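Local coordinates for apoptosis regulator CED-9 (Caenorhabditis elegans, PDB 1OHU), which restrains programmed cell death by sequestering the activator CED-4 until EGL-1 binds and releases it to activate the caspase CED-3, at residues F79-Y82 with Q83-R87; P36-P39 with S40-P44. The protein carries 3 engineered substitutions. All coordinates share one frame; numbering follows the deposited sequence.

Interaction 1 (F79-Y82 with Q83-R87)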
loop_
_atom_site.group_PDB
_atom_site.type_symbol
_atom_site.label_atom_id
_atom_site.label_comp_id
_atom_site.label_asym_id
_atom_site.label_seq_id
_atom_site.Cartn_x
_atom_site.Cartn_y
_atom_site.Cartn_z
ATOM N N PHE A 79 -9.743 4.837 -12.677
ATOM C CA PHE A 79 -10.145 4.429 -11.343
ATOM C C PHE A 79 -10.993 3.166 -11.417
ATOM O O PHE A 79 -10.889 2.286 -10.562
ATOM C CB PHE A 79 -10.925 5.555 -10.664
ATOM C CG PHE A 79 -11.141 5.342 -9.195
ATOM C CD1 PHE A 79 -10.108 4.877 -8.389
ATOM C CD2 PHE A 79 -12.368 5.628 -8.612
ATOM C CE1 PHE A 79 -10.290 4.696 -7.020
ATOM C CE2 PHE A 79 -12.565 5.452 -7.238
ATOM C CZ PHE A 79 -11.519 4.983 -6.442
ATOM N N SER A 80 -11.824 3.075 -12.446
ATOM C CA SER A 80 -12.676 1.908 -12.620
ATOM C C SER A 80 -11.820 0.663 -12.824
ATOM O O SER A 80 -11.988 -0.331 -12.125
ATOM C CB SER A 80 -13.593 2.088 -13.823
ATOM O OG SER A 80 -14.431 0.952 -13.960
ATOM N N LEU A 81 -10.915 0.720 -13.797
ATOM C CA LEU A 81 -10.032 -0.404 -14.077
ATOM C C LEU A 81 -9.258 -0.762 -12.802
ATOM O O LEU A 81 -9.089 -1.931 -12.475
ATOM C CB LEU A 81 -9.056 -0.041 -15.190
ATOM C CG LEU A 81 -8.236 -1.158 -15.858
ATOM C CD1 LEU A 81 -7.279 -0.519 -16.855
ATOM C CD2 LEU A 81 -7.440 -1.951 -14.834
ATOM N N TYR A 82 -8.784 0.253 -12.089
ATOM C CA TYR A 82 -8.043 0.025 -10.858
ATOM C C TYR A 82 -8.872 -0.828 -9.897
ATOM O O TYR A 82 -8.373 -1.781 -9.294
ATOM C CB TYR A 82 -7.691 1.365 -10.195
ATOM C CG TYR A 82 -7.192 1.212 -8.772
ATOM C CD1 TYR A 82 -5.888 0.786 -8.505
ATOM C CD2 TYR A 82 -8.046 1.433 -7.692
ATOM C CE1 TYR A 82 -5.455 0.583 -7.204
ATOM C CE2 TYR A 82 -7.623 1.230 -6.389
ATOM C CZ TYR A 82 -6.329 0.805 -6.153
ATOM O OH TYR A 82 -5.917 0.601 -4.860
ATOM N N GLN A 83 -10.144 -0.482 -9.762
ATOM C CA GLN A 83 -11.041 -1.211 -8.874
ATOM C C GLN A 83 -11.315 -2.645 -9.331
ATOM O O GLN A 83 -11.503 -3.536 -8.502
ATOM C CB GLN A 83 -12.349 -0.434 -8.724
ATOM C CG GLN A 83 -12.196 0.826 -7.882
ATOM C CD GLN A 83 -13.467 1.653 -7.834
ATOM O OE1 GLN A 83 -13.584 2.673 -8.509
ATOM N NE2 GLN A 83 -14.429 1.208 -7.042
ATOM N N ASP A 84 -11.333 -2.874 -10.641
ATOM C CA ASP A 84 -11.568 -4.219 -11.160
ATOM C C ASP A 84 -10.372 -5.122 -10.858
ATOM O O ASP A 84 -10.540 -6.296 -10.516
ATOM C CB ASP A 84 -11.769 -4.211 -12.681
ATOM C CG ASP A 84 -12.976 -3.404 -13.123
ATOM O OD1 ASP A 84 -13.970 -3.335 -12.372
ATOM O OD2 ASP A 84 -12.926 -2.856 -14.247
ATOM N N VAL A 85 -9.166 -4.567 -11.000
ATOM C CA VAL A 85 -7.927 -5.317 -10.787
ATOM C C VAL A 85 -7.615 -5.612 -9.331
ATOM O O VAL A 85 -7.096 -6.678 -9.002
ATOM C CB VAL A 85 -6.711 -4.568 -11.402
ATOM C CG1 VAL A 85 -5.397 -5.189 -10.929
ATOM C CG2 VAL A 85 -6.787 -4.621 -12.915
ATOM N N VAL A 86 -7.949 -4.659 -8.475
ATOM C CA VAL A 86 -7.686 -4.717 -7.041
ATOM C C VAL A 86 -8.797 -5.348 -6.188
ATOM O O VAL A 86 -8.619 -5.584 -4.991
ATOM C CB VAL A 86 -7.389 -3.275 -6.559
ATOM C CG1 VAL A 86 -7.946 -3.032 -5.174
ATOM C CG2 VAL A 86 -5.886 -3.023 -6.622
ATOM N N ARG A 87 -9.932 -5.625 -6.814
ATOM C CA ARG A 87 -11.081 -6.207 -6.129
ATOM C C ARG A 87 -10.751 -7.346 -5.151
ATOM O O ARG A 87 -11.244 -7.351 -4.022
ATOM C CB ARG A 87 -12.100 -6.701 -7.164
ATOM C CG ARG A 87 -13.408 -7.222 -6.576
ATOM C CD ARG A 87 -14.276 -7.854 -7.659
ATOM N NE ARG A 87 -15.518 -8.419 -7.126
ATOM C CZ ARG A 87 -16.395 -9.117 -7.848
ATOM N NH1 ARG A 87 -16.168 -9.338 -9.138
ATOM N NH2 ARG A 87 -17.499 -9.597 -7.284
HETATM O O HOH W 1 -13.609 -0.909 -16.153
#
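Phe79 and Gln83, Ser80 and Asp84, Leu81 and Val85, and Tyr82 and Val86 pair one turn apart on the short amphipathic helix 79-86 of this Bcl-2 fold. Four i to i+4 backbone hydrogen bonds hold the turns together; that from Val85 N to Leu81 O is the straightest, at 159°.

The apolar pairs meet neighbouring helices. Leu81 and Val85 run alongside each other, CD2 to CG2 at a tight 3.4 Å, and both meet helix 44-71. Val86 lays CB over one face of the Tyr82 ring near its rim, and its CG2 lies 3.7 Å from Tyr82 CE1. Tyr82 rests on helix 128-144 and Val86 on helix 101-118; the compact valine and the flat tyrosine ring suit these buried positions.

Gln83 suits the border of the buried face: its aliphatic stem runs back toward Phe79, with CG 3.3 Å from Phe79 O, and its OE1 stands 3.1 Å above the Phe79 ring plane, with ring and amide planes 42° apart. In Phe79, chi1 at -168° sets CG opposite the backbone N and brings the ring beside that oxygen, where it also meets Tyr134. Were Phe79 replaced by an alanine, the Gln83 amide would probably turn more freely and a gap open beside Tyr134.

Polar residues take the exposed side, where one water bridges Ser80 OG at 3.0 Å and Asp84 OD2, to which it donates, at 2.8 Å.

Interaction 2 (P36-P39 with S40-P44). Engineered in segment 40-44: Ser40 (natural residue Cys).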
loop_
_atom_site.group_PDB
_atom_site.type_symbol
_atom_site.label_atom_id
_atom_site.label_comp_id
_atom_site.label_asym_id
_atom_site.label_seq_id
_atom_site.Cartn_x
_atom_site.Cartn_y
_atom_site.Cartn_z
ATOM N N PRO A 36 4.618 13.306 -2.935
ATOM C CA PRO A 36 4.090 14.434 -2.153
ATOM C C PRO A 36 4.737 14.489 -0.763
ATOM O O PRO A 36 5.251 13.490 -0.272
ATOM C CB PRO A 36 2.582 14.161 -2.097
ATOM C CG PRO A 36 2.465 12.701 -2.326
ATOM C CD PRO A 36 3.533 12.396 -3.341
ATOM N N GLY A 37 4.725 15.661 -0.143
ATOM C CA GLY A 37 5.324 15.794 1.168
ATOM C C GLY A 37 4.610 15.006 2.250
ATOM O O GLY A 37 3.470 14.573 2.078
ATOM N N LEU A 38 5.293 14.816 3.371
ATOM C CA LEU A 38 4.735 14.099 4.513
ATOM C C LEU A 38 4.689 15.128 5.642
ATOM O O LEU A 38 5.651 15.294 6.385
ATOM C CB LEU A 38 5.647 12.924 4.881
ATOM C CG LEU A 38 5.060 11.515 5.015
ATOM C CD1 LEU A 38 4.138 11.201 3.855
ATOM C CD2 LEU A 38 6.200 10.507 5.077
ATOM N N PRO A 39 3.557 15.835 5.779
ATOM C CA PRO A 39 3.355 16.868 6.807
ATOM C C PRO A 39 3.936 16.602 8.202
ATOM O O PRO A 39 4.557 17.482 8.789
ATOM C CB PRO A 39 1.837 17.042 6.829
ATOM C CG PRO A 39 1.315 15.744 6.248
ATOM C CD PRO A 39 2.276 15.494 5.137
ATOM N N SER A 40 3.738 15.403 8.732
ATOM C CA SER A 40 4.262 15.085 10.045
ATOM C C SER A 40 5.532 14.252 9.957
ATOM O O SER A 40 6.093 13.852 10.977
ATOM C CB SER A 40 3.197 14.350 10.864
ATOM O OG SER A 40 2.004 15.110 10.965
ATOM N N GLY A 41 5.983 14.003 8.733
ATOM C CA GLY A 41 7.173 13.203 8.537
ATOM C C GLY A 41 6.853 11.737 8.757
ATOM O O GLY A 41 5.700 11.376 9.018
ATOM N N VAL A 42 7.868 10.887 8.651
ATOM C CA VAL A 42 7.671 9.457 8.842
ATOM C C VAL A 42 7.116 9.131 10.223
ATOM O O VAL A 42 7.622 9.602 11.240
ATOM C CB VAL A 42 8.987 8.679 8.646
ATOM C CG1 VAL A 42 8.752 7.198 8.890
ATOM C CG2 VAL A 42 9.527 8.904 7.243
ATOM N N GLN A 43 6.060 8.326 10.240
ATOM C CA GLN A 43 5.429 7.903 11.478
ATOM C C GLN A 43 5.803 6.453 11.741
ATOM O O GLN A 43 6.035 5.686 10.806
ATOM C CB GLN A 43 3.902 8.026 11.375
ATOM C CG GLN A 43 3.403 9.439 11.131
ATOM C CD GLN A 43 3.914 10.409 12.176
ATOM O OE1 GLN A 43 3.675 10.229 13.368
ATOM N NE2 GLN A 43 4.624 11.439 11.736
ATOM N N PRO A 44 5.875 6.056 13.021
ATOM C CA PRO A 44 6.228 4.665 13.317
ATOM C C PRO A 44 5.261 3.685 12.652
ATOM O O PRO A 44 5.639 2.560 12.322
ATOM C CB PRO A 44 6.191 4.614 14.852
ATOM C CG PRO A 44 5.273 5.747 15.227
ATOM C CD PRO A 44 5.667 6.826 14.259
#
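Leu38 and Gly41 close a type I beta turn, with Pro39 and Ser40 at its two corners. Gly41 N donates to Leu38 O across 2.7 Å, but the bond is bent: the N-H...O angle is 145° and the donor stands above the carbonyl plane. Pro39 suits the first corner because its ring restricts phi to the negative values needed there. Gly41 leaves the turn with phi +76°, a conformation that glycine adopts at little cost because it carries no beta carbon.

The side chain of Leu38 reaches across toward the chain that leaves the turn. Its CD2 lies 3.9 Å from Gly41 C and, more loosely, 4.3 Å from Val42 CG2, so the branched end covers that backbone. Ser40, at the second corner, is an engineered replacement for the natural cysteine.

Gln43 occupies the N-cap position before helix 44-71, and Pro44 follows in the first turn, where a proline fits because no backbone N-H is required of it. The Gln43 side chain is folded at each of its torsions and curls back, so that NE2 donates to Gly41 O at 2.9 Å, tying the cap to the end of the turn. The acceptor lies close to the Gln43 amide plane, while NE2 stands above the carbonyl plane of Gly41. Gln43 OE1 accepts a hydrogen bond from Arg10.

The turn lies on the protein surface in the connection from helix 13-27 to helix 44-71: Leu38 touches Val18 and Asp19 on the first helix, while Val42 touches Asp19 as well as Glu47 and Arg50 on the second.

Interactions 1 and 2 occupy opposite sides of the chain's centre, with their own centres 27 Å apart and their nearest atoms about 15 Å apart, so they share no direct contact. Helix 44-71 relates them: residues 36-44 lead into its beginning, where Val42 meets Glu47 and Arg50, whereas near its other end Leu81 packs on Leu71, and Val85 on Phe67, Gln70 and Leu71. Both lie in the all-helical Bcl-2 domain, one as a surface connection packed on the segment predicted to be the BH4 motif, the other as a short helix whose Val86 reaches Leu107 and Phe110 in the predicted BH1 motif.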